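Local coordinates for N-acetyltransferase domain-containing protein (Pyrococcus horikoshii, PDB 1WWZ) that binds acetyl-CoA and probably transfers an acyl group to a substrate that is not known, at residues A[46-58]-A[67-79]. Numbering follows the deposited sequence.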
# COMPACT_ATOMS: atom_id res chain seq x y z
N ILE A 46 23.07 9.07 -1.81
CA ILE A 46 22.36 8.41 -0.71
C ILE A 46 22.61 9.11 0.62
O ILE A 46 21.69 9.26 1.43
CB ILE A 46 22.77 6.91 -0.63
CG1 ILE A 46 22.29 6.19 -1.90
CG2 ILE A 46 22.15 6.26 0.60
CD1 ILE A 46 22.71 4.74 -2.00
N LYS A 47 23.84 9.55 0.86
CA LYS A 47 24.15 10.26 2.10
C LYS A 47 23.36 11.58 2.15
O LYS A 47 22.82 11.96 3.19
CB LYS A 47 25.64 10.55 2.20
CG LYS A 47 26.50 9.31 2.38
CD LYS A 47 27.98 9.65 2.37
CE LYS A 47 28.35 10.57 3.52
NZ LYS A 47 29.80 10.92 3.49
N TRP A 48 23.30 12.26 1.01
CA TRP A 48 22.56 13.52 0.92
C TRP A 48 21.08 13.28 1.19
O TRP A 48 20.44 14.07 1.89
CB TRP A 48 22.73 14.13 -0.47
CG TRP A 48 22.08 15.48 -0.62
CD1 TRP A 48 22.62 16.69 -0.29
CD2 TRP A 48 20.76 15.74 -1.10
NE1 TRP A 48 21.71 17.70 -0.53
CE2 TRP A 48 20.56 17.14 -1.04
CE3 TRP A 48 19.72 14.93 -1.58
CZ2 TRP A 48 19.36 17.75 -1.43
CZ3 TRP A 48 18.53 15.53 -1.98
CH2 TRP A 48 18.36 16.93 -1.90
N CYS A 49 20.53 12.20 0.63
CA CYS A 49 19.12 11.87 0.84
C CYS A 49 18.83 11.60 2.31
O CYS A 49 17.80 12.01 2.84
CB CYS A 49 18.71 10.65 0.02
SG CYS A 49 18.53 10.95 -1.75
N TRP A 50 19.75 10.90 2.96
CA TRP A 50 19.61 10.57 4.38
C TRP A 50 19.62 11.83 5.24
O TRP A 50 18.78 11.99 6.12
CB TRP A 50 20.74 9.63 4.82
CG TRP A 50 20.73 9.33 6.29
CD1 TRP A 50 21.57 9.85 7.23
CD2 TRP A 50 19.83 8.46 6.99
NE1 TRP A 50 21.25 9.35 8.48
CE2 TRP A 50 20.19 8.50 8.35
CE3 TRP A 50 18.76 7.65 6.59
CZ2 TRP A 50 19.51 7.76 9.33
CZ3 TRP A 50 18.08 6.92 7.57
CH2 TRP A 50 18.46 6.98 8.92
N LYS A 51 20.56 12.73 4.97
CA LYS A 51 20.65 13.95 5.75
C LYS A 51 19.40 14.81 5.57
O LYS A 51 18.91 15.41 6.52
CB LYS A 51 21.90 14.73 5.36
CG LYS A 51 22.16 15.94 6.25
CD LYS A 51 23.49 16.58 5.92
CE LYS A 51 23.71 17.84 6.74
NZ LYS A 51 24.86 18.64 6.21
N LYS A 52 18.89 14.84 4.35
CA LYS A 52 17.72 15.65 4.02
C LYS A 52 16.38 15.05 4.44
O LYS A 52 15.47 15.79 4.84
CB LYS A 52 17.69 15.91 2.51
CG LYS A 52 17.01 17.20 2.11
CD LYS A 52 17.81 18.40 2.60
CE LYS A 52 19.25 18.33 2.12
NZ LYS A 52 20.24 18.19 3.23
N ALA A 53 16.25 13.73 4.36
CA ALA A 53 14.97 13.09 4.68
C ALA A 53 15.03 11.71 5.33
O ALA A 53 14.29 10.80 4.94
CB ALA A 53 14.12 13.03 3.41
N SER A 54 15.89 11.55 6.33
CA SER A 54 16.02 10.27 7.01
C SER A 54 14.68 9.77 7.56
O SER A 54 14.42 8.57 7.57
CB SER A 54 17.03 10.39 8.15
OG SER A 54 16.70 11.46 9.02
N ASP A 55 13.84 10.70 8.00
CA ASP A 55 12.54 10.35 8.56
C ASP A 55 11.63 9.60 7.59
O ASP A 55 10.68 8.95 8.01
CB ASP A 55 11.84 11.62 9.06
CG ASP A 55 10.54 11.31 9.79
OD1 ASP A 55 10.55 10.43 10.68
OD2 ASP A 55 9.51 11.95 9.48
N GLY A 56 11.92 9.69 6.29
CA GLY A 56 11.10 9.01 5.31
C GLY A 56 11.89 8.05 4.43
O GLY A 56 11.54 7.81 3.28
N PHE A 57 12.96 7.52 4.99
CA PHE A 57 13.83 6.58 4.29
C PHE A 57 13.32 5.17 4.59
O PHE A 57 13.56 4.64 5.68
CB PHE A 57 15.27 6.76 4.79
CG PHE A 57 16.32 6.45 3.76
CD1 PHE A 57 17.14 7.46 3.27
CD2 PHE A 57 16.51 5.15 3.31
CE1 PHE A 57 18.15 7.18 2.35
CE2 PHE A 57 17.51 4.86 2.38
CZ PHE A 57 18.33 5.88 1.90
N PHE A 58 12.61 4.58 3.64
CA PHE A 58 12.04 3.25 3.80
C PHE A 58 12.80 2.21 2.99
O PHE A 58 13.18 2.46 1.85
CB PHE A 58 10.58 3.23 3.35
CG PHE A 58 9.66 3.98 4.27
CD1 PHE A 58 9.16 3.38 5.41
CD2 PHE A 58 9.32 5.31 4.00
CE1 PHE A 58 8.34 4.09 6.28
CE2 PHE A 58 8.50 6.02 4.86
CZ PHE A 58 8.01 5.41 6.01
N VAL A 67 16.63 -5.04 -0.27
CA VAL A 67 16.52 -5.33 -1.70
C VAL A 67 15.95 -4.15 -2.47
O VAL A 67 15.83 -4.19 -3.69
CB VAL A 67 15.63 -6.56 -1.96
CG1 VAL A 67 16.18 -7.76 -1.21
CG2 VAL A 67 14.20 -6.27 -1.54
N GLY A 68 15.60 -3.09 -1.74
CA GLY A 68 15.05 -1.91 -2.39
C GLY A 68 14.80 -0.82 -1.37
O GLY A 68 14.77 -1.08 -0.17
N PHE A 69 14.64 0.41 -1.83
CA PHE A 69 14.37 1.51 -0.92
C PHE A 69 13.76 2.71 -1.62
O PHE A 69 13.81 2.83 -2.84
CB PHE A 69 15.65 1.91 -0.15
CG PHE A 69 16.71 2.58 -0.99
CD1 PHE A 69 16.77 3.97 -1.08
CD2 PHE A 69 17.68 1.82 -1.64
CE1 PHE A 69 17.79 4.60 -1.80
CE2 PHE A 69 18.70 2.44 -2.37
CZ PHE A 69 18.76 3.83 -2.45
N ILE A 70 13.14 3.57 -0.83
CA ILE A 70 12.52 4.77 -1.36
C ILE A 70 12.76 5.86 -0.33
O ILE A 70 12.73 5.61 0.88
CB ILE A 70 11.00 4.55 -1.63
CG1 ILE A 70 10.41 5.77 -2.34
CG2 ILE A 70 10.26 4.25 -0.32
CD1 ILE A 70 9.02 5.51 -2.93
N VAL A 71 13.03 7.07 -0.81
CA VAL A 71 13.31 8.20 0.06
C VAL A 71 12.18 9.20 -0.07
O VAL A 71 11.99 9.80 -1.12
CB VAL A 71 14.64 8.87 -0.34
CG1 VAL A 71 14.93 10.06 0.56
CG2 VAL A 71 15.77 7.84 -0.25
N CYS A 72 11.42 9.36 1.02
CA CYS A 72 10.26 10.25 1.06
C CYS A 72 10.54 11.48 1.91
O CYS A 72 10.87 11.36 3.09
CB CYS A 72 9.07 9.47 1.62
SG CYS A 72 8.96 7.78 0.99
N ASP A 73 10.39 12.66 1.32
CA ASP A 73 10.65 13.92 2.01
C ASP A 73 9.35 14.67 2.28
O ASP A 73 8.73 15.18 1.35
CB ASP A 73 11.57 14.79 1.15
CG ASP A 73 12.21 15.92 1.94
OD1 ASP A 73 11.61 16.38 2.93
OD2 ASP A 73 13.31 16.35 1.54
N LYS A 74 8.94 14.76 3.54
CA LYS A 74 7.71 15.47 3.89
C LYS A 74 7.93 16.97 3.96
O LYS A 74 6.98 17.74 4.14
CB LYS A 74 7.18 14.97 5.24
CG LYS A 74 8.08 15.31 6.42
CD LYS A 74 7.48 14.85 7.74
CE LYS A 74 8.27 15.40 8.93
NZ LYS A 74 9.69 14.94 8.94
N ASP A 75 9.18 17.40 3.81
CA ASP A 75 9.51 18.81 3.90
C ASP A 75 10.32 19.34 2.72
O ASP A 75 11.44 19.83 2.88
CB ASP A 75 10.27 19.05 5.22
CG ASP A 75 10.62 20.50 5.44
OD1 ASP A 75 9.76 21.37 5.19
OD2 ASP A 75 11.76 20.77 5.89
N TRP A 76 9.75 19.25 1.52
CA TRP A 76 10.43 19.70 0.32
C TRP A 76 9.82 20.96 -0.28
O TRP A 76 8.62 21.01 -0.57
CB TRP A 76 10.43 18.59 -0.73
CG TRP A 76 11.31 18.90 -1.89
CD1 TRP A 76 10.91 19.22 -3.16
CD2 TRP A 76 12.74 18.96 -1.89
NE1 TRP A 76 12.01 19.47 -3.95
CE2 TRP A 76 13.14 19.31 -3.20
CE3 TRP A 76 13.72 18.74 -0.92
CZ2 TRP A 76 14.49 19.45 -3.55
CZ3 TRP A 76 15.06 18.88 -1.27
CH2 TRP A 76 15.43 19.23 -2.58
N PHE A 77 10.63 21.98 -0.49
CA PHE A 77 10.08 23.18 -1.08
C PHE A 77 10.20 23.12 -2.60
O PHE A 77 11.26 22.85 -3.14
CB PHE A 77 10.79 24.43 -0.57
CG PHE A 77 10.07 25.69 -0.91
CD1 PHE A 77 9.07 26.18 -0.08
CD2 PHE A 77 10.32 26.35 -2.11
CE1 PHE A 77 8.32 27.30 -0.44
CE2 PHE A 77 9.58 27.47 -2.48
CZ PHE A 77 8.58 27.94 -1.64
N SER A 78 9.08 23.37 -3.27
CA SER A 78 9.05 23.36 -4.73
C SER A 78 8.81 24.75 -5.27
O SER A 78 7.80 25.38 -4.97
CB SER A 78 7.95 22.42 -5.23
OG SER A 78 7.75 22.61 -6.62
N LYS A 79 9.74 25.23 -6.09
CA LYS A 79 9.63 26.55 -6.69
C LYS A 79 8.48 26.55 -7.69
O LYS A 79 7.90 27.60 -7.99
CB LYS A 79 10.93 26.93 -7.40
CG LYS A 79 12.15 26.89 -6.49
CD LYS A 79 13.43 27.24 -7.25
CE LYS A 79 13.41 28.68 -7.73
NZ LYS A 79 13.36 29.62 -6.58
O HOH W 1 12.69 16.15 5.41
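F58 and I70 form an antiparallel hydrogen-bonded pair, with F58 N to I70 O and I70 N to F58 O both 2.9 Å, and C72 N adds a third bond to G56 O (2.7 Å), while helix 46-53 crosses strand 67-73 at 38° with the axes 8.6 Å apart. The example illustrates how a helix joined by a short 3-10 turn to a hairpin strand can pack on that strand's partner. On the helix side, V71 splits its methyls: CG1, anti to the backbone N (chi1 180°), packs on C49 CB at 3.9 Å, whereas CG2 chiefly covers a face of the F57 ring, 3.8 Å from its centroid. The F57 and F69 rings lie at 12° to one another but are displaced, with F57 CE2 3.6 Å from F69 CD1. On the other side of the sheet, C72 SG sits at the edge of the F58 ring. Farther along, W48 CH2 touches W76 CH2 at 3.8 Å, and a water joins K52 O to D73 OD1. D55 OD1 is paired with K8, and K74 NZ reaches OD2 of D55 from above the carboxylate plane; an alanine in place of K74 would probably leave D55 OD2 without this charged mate. In the GNAT sheet, hairpin 57-62/65-78 has L17 and L20 of helix 14-27 against I46, F57 and F69, helix 102-115 on F58, I70 and C72, and H89 of strand 83-93 bonding D73 OD2 and meeting both tryptophans edge-to-face.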